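Local coordinates for protein glycoside Hydrolase (PDB 5T99) that probably hydrolyses terminal galactose linkages in agarose-derived oligosaccharides, as a family 2 glycoside hydrolase of a gut Bacteroides that binds galacto-isofagomine, at residues G503-P508 and H614-W619. Numbering follows the deposited sequence.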
ATOM      1  N   GLY A 503       5.072 -22.110   5.086  1.00 26.81           N
ATOM      2  CA  GLY A 503       5.077 -23.419   5.729  1.00 28.81           C
ATOM      3  C   GLY A 503       5.288 -24.638   4.834  1.00 30.58           C
ATOM      4  O   GLY A 503       4.858 -25.730   5.188  1.00 29.72           O
ATOM      5  N   VAL A 504       5.954 -24.454   3.692  1.00 31.80           N
ATOM      6  CA  VAL A 504       6.235 -25.547   2.762  1.00 32.88           C
ATOM      7  C   VAL A 504       7.739 -25.714   2.653  1.00 33.59           C
ATOM      8  O   VAL A 504       8.437 -24.782   2.291  1.00 34.61           O
ATOM      9  CB  VAL A 504       5.624 -25.287   1.370  1.00 33.06           C
ATOM     10  CG1 VAL A 504       5.992 -26.403   0.396  1.00 33.04           C
ATOM     11  CG2 VAL A 504       4.109 -25.154   1.480  1.00 33.47           C
ATOM     12  N   TYR A 505       8.221 -26.909   2.981  1.00 36.18           N
ATOM     13  CA  TYR A 505       9.640 -27.264   2.919  1.00 38.75           C
ATOM     14  C   TYR A 505       9.758 -28.520   2.063  1.00 44.44           C
ATOM     15  O   TYR A 505       8.974 -29.478   2.232  1.00 46.84           O
ATOM     16  CB  TYR A 505      10.188 -27.511   4.332  1.00 36.26           C
ATOM     17  CG  TYR A 505       9.760 -26.441   5.286  1.00 34.52           C
ATOM     18  CD1 TYR A 505      10.484 -25.258   5.402  1.00 33.70           C
ATOM     19  CD2 TYR A 505       8.587 -26.575   6.027  1.00 34.06           C
ATOM     20  CE1 TYR A 505      10.073 -24.259   6.258  1.00 32.33           C
ATOM     21  CE2 TYR A 505       8.162 -25.575   6.885  1.00 32.58           C
ATOM     22  CZ  TYR A 505       8.908 -24.420   6.992  1.00 32.17           C
ATOM     23  OH  TYR A 505       8.488 -23.427   7.842  1.00 31.76           O
ATOM     24  N   HIS A 506      10.720 -28.505   1.141  1.00 47.01           N
ATOM     25  CA  HIS A 506      10.943 -29.624   0.218  1.00 51.06           C
ATOM     26  C   HIS A 506      12.282 -30.272   0.547  1.00 54.13           C
ATOM     27  O   HIS A 506      13.338 -29.682   0.283  1.00 53.09           O
ATOM     28  CB  HIS A 506      10.926 -29.136  -1.238  1.00 49.38           C
ATOM     29  CG  HIS A 506       9.560 -28.800  -1.747  1.00 48.67           C
ATOM     30  ND1 HIS A 506       9.342 -27.860  -2.731  1.00 48.28           N
ATOM     31  CD2 HIS A 506       8.337 -29.270  -1.397  1.00 47.85           C
ATOM     32  CE1 HIS A 506       8.046 -27.776  -2.977  1.00 47.90           C
ATOM     33  NE2 HIS A 506       7.415 -28.621  -2.180  1.00 48.58           N
ATOM     34  N   LEU A 507      12.226 -31.477   1.124  1.00 58.26           N
ATOM     35  CA  LEU A 507      13.416 -32.182   1.626  1.00 61.07           C
ATOM     36  C   LEU A 507      13.655 -33.520   0.888  1.00 62.00           C
ATOM     37  O   LEU A 507      12.825 -34.429   1.012  1.00 58.84           O
ATOM     38  CB  LEU A 507      13.272 -32.411   3.139  1.00 60.32           C
ATOM     39  CG  LEU A 507      13.274 -31.134   4.001  1.00 58.54           C
ATOM     40  CD1 LEU A 507      13.010 -31.434   5.472  1.00 58.23           C
ATOM     41  CD2 LEU A 507      14.584 -30.367   3.851  1.00 58.16           C
ATOM     42  N   PRO A 508      14.784 -33.682   0.173  1.00 66.54           N
ATOM     43  CA  PRO A 508      15.965 -32.807   0.225  1.00 67.78           C
ATOM     44  C   PRO A 508      15.886 -31.605  -0.729  1.00 67.59           C
ATOM     45  O   PRO A 508      16.678 -30.664  -0.606  1.00 64.05           O
ATOM     46  CB  PRO A 508      17.081 -33.748  -0.220  1.00 68.45           C
ATOM     47  CG  PRO A 508      16.407 -34.680  -1.194  1.00 69.20           C
ATOM     48  CD  PRO A 508      14.921 -34.667  -0.916  1.00 69.38           C
ATOM     49  N   HIS A 614      13.476 -17.227  15.814  1.00 22.17           N
ATOM     50  CA  HIS A 614      12.484 -17.967  15.043  1.00 23.52           C
ATOM     51  C   HIS A 614      13.159 -19.195  14.458  1.00 25.03           C
ATOM     52  O   HIS A 614      14.332 -19.140  14.072  1.00 26.46           O
ATOM     53  CB  HIS A 614      11.888 -17.081  13.946  1.00 22.65           C
ATOM     54  CG  HIS A 614      11.039 -17.813  12.955  1.00 21.88           C
ATOM     55  ND1 HIS A 614       9.685 -17.995  13.127  1.00 22.12           N
ATOM     56  CD2 HIS A 614      11.348 -18.377  11.764  1.00 21.68           C
ATOM     57  CE1 HIS A 614       9.195 -18.651  12.090  1.00 21.71           C
ATOM     58  NE2 HIS A 614      10.184 -18.892  11.247  1.00 21.75           N
ATOM     59  N   ILE A 615      12.402 -20.285  14.396  1.00 26.14           N
ATOM     60  CA  ILE A 615      12.928 -21.587  14.030  1.00 27.20           C
ATOM     61  C   ILE A 615      12.098 -22.141  12.869  1.00 26.69           C
ATOM     62  O   ILE A 615      10.889 -21.871  12.756  1.00 26.19           O
ATOM     63  CB  ILE A 615      12.973 -22.548  15.250  1.00 28.21           C
ATOM     64  CG1 ILE A 615      13.589 -23.890  14.860  1.00 29.96           C
ATOM     65  CG2 ILE A 615      11.590 -22.763  15.850  1.00 28.59           C
ATOM     66  CD1 ILE A 615      14.011 -24.731  16.046  1.00 31.45           C
ATOM     67  N   LEU A 616      12.785 -22.860  11.986  1.00 25.86           N
ATOM     68  CA  LEU A 616      12.153 -23.577  10.890  1.00 26.19           C
ATOM     69  C   LEU A 616      13.001 -24.819  10.558  1.00 25.88           C
ATOM     70  O   LEU A 616      14.214 -24.803  10.803  1.00 25.74           O
ATOM     71  CB  LEU A 616      11.909 -22.652   9.673  1.00 26.43           C
ATOM     72  CG  LEU A 616      12.916 -21.790   8.880  1.00 26.35           C
ATOM     73  CD1 LEU A 616      13.802 -20.922   9.752  1.00 26.52           C
ATOM     74  CD2 LEU A 616      13.741 -22.602   7.897  1.00 26.43           C
ATOM     75  N   PRO A 617      12.403 -25.895  10.035  1.00 25.13           N
ATOM     76  CA  PRO A 617      10.992 -25.994   9.629  1.00 25.91           C
ATOM     77  C   PRO A 617      10.079 -26.394  10.784  1.00 26.27           C
ATOM     78  O   PRO A 617      10.447 -26.194  11.933  1.00 26.69           O
ATOM     79  CB  PRO A 617      11.038 -27.081   8.544  1.00 24.86           C
ATOM     80  CG  PRO A 617      12.152 -27.953   8.961  1.00 24.82           C
ATOM     81  CD  PRO A 617      13.190 -27.037   9.543  1.00 25.13           C
ATOM     82  N   HIS A 618       8.886 -26.903  10.473  1.00 28.24           N
ATOM     83  CA  HIS A 618       8.076 -27.675  11.431  1.00 30.18           C
ATOM     84  C   HIS A 618       8.794 -28.969  11.870  1.00 30.82           C
ATOM     85  O   HIS A 618       9.851 -29.326  11.329  1.00 30.06           O
ATOM     86  CB  HIS A 618       6.666 -27.995  10.862  1.00 30.85           C
ATOM     87  CG  HIS A 618       6.656 -28.882   9.638  1.00 32.71           C
ATOM     88  ND1 HIS A 618       6.023 -28.515   8.468  1.00 33.55           N
ATOM     89  CD2 HIS A 618       7.178 -30.113   9.403  1.00 32.58           C
ATOM     90  CE1 HIS A 618       6.155 -29.475   7.569  1.00 33.79           C
ATOM     91  NE2 HIS A 618       6.855 -30.456   8.110  1.00 33.18           N
ATOM     92  N   TRP A 619       8.196 -29.676  12.827  1.00 31.65           N
ATOM     93  CA  TRP A 619       8.754 -30.932  13.331  1.00 32.72           C
ATOM     94  C   TRP A 619       7.808 -32.143  13.173  1.00 33.34           C
ATOM     95  O   TRP A 619       7.748 -32.998  14.054  1.00 33.78           O
ATOM     96  CB  TRP A 619       9.180 -30.723  14.786  1.00 32.26           C
ATOM     97  CG  TRP A 619      10.346 -31.543  15.211  1.00 32.85           C
ATOM     98  CD1 TRP A 619      10.387 -32.420  16.253  1.00 32.85           C
ATOM     99  CD2 TRP A 619      11.651 -31.562  14.618  1.00 32.90           C
ATOM    100  NE1 TRP A 619      11.633 -32.984  16.353  1.00 32.50           N
ATOM    101  CE2 TRP A 619      12.434 -32.476  15.367  1.00 32.77           C
ATOM    102  CE3 TRP A 619      12.238 -30.895  13.531  1.00 32.76           C
ATOM    103  CZ2 TRP A 619      13.779 -32.744  15.065  1.00 32.63           C
ATOM    104  CZ3 TRP A 619      13.572 -31.157  13.226  1.00 33.17           C
ATOM    105  CH2 TRP A 619      14.329 -32.081  13.991  1.00 34.20           C
TER
HETATM  106  O   HOH W   1       4.192 -26.091   7.748  1.00 21.75           O
HETATM  107  O   HOH W   2       8.153 -22.559  10.810  1.00 33.48           O
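Y505, in an irregular loop, and P617, just past the end of strand 613-616, bring the two backbones nearest, their CA atoms 7.0 Å apart. A cis peptide bond precedes P617, and its CB sits over the centre of the Y505 ring in a CH-pi contact, 3.4 Å from the ring centroid and only 5° off the normal. With CG anti to the carbonyl carbon and beside the backbone N (chi1 -46°), the Y505 ring, already directed across by its CB, lies over P617. Along one side its CD2-CE2 edge points at the face of H618 in a T-shaped pair, planes at 88° and centroids 5.5 Å apart; at the far end Y505 OH lies 4.0 Å from L616 CB. The loop follows strand 490-495 of the catalytic TIM barrel, whereas strand 613-616 is an edge strand of a three-stranded antiparallel sheet in the beta-rich C-terminal part, so the contact joins barrel to beta domain. Two waters add polar links: one donates to G503 O (2.7 Å) and meets H618 ND1 in the imidazole plane, the other donates to Y505 OH and, weakly, to I615 O. Y505 OH also hydrogen-bonds D598, whose other carboxylate oxygen holds H614 NE2. With an alanine at Y505, lacking ring and hydroxyl, P617 CB would probably lose its aromatic cover, the H618 ring would be freer to turn, and D598 OD2 would lose this mate.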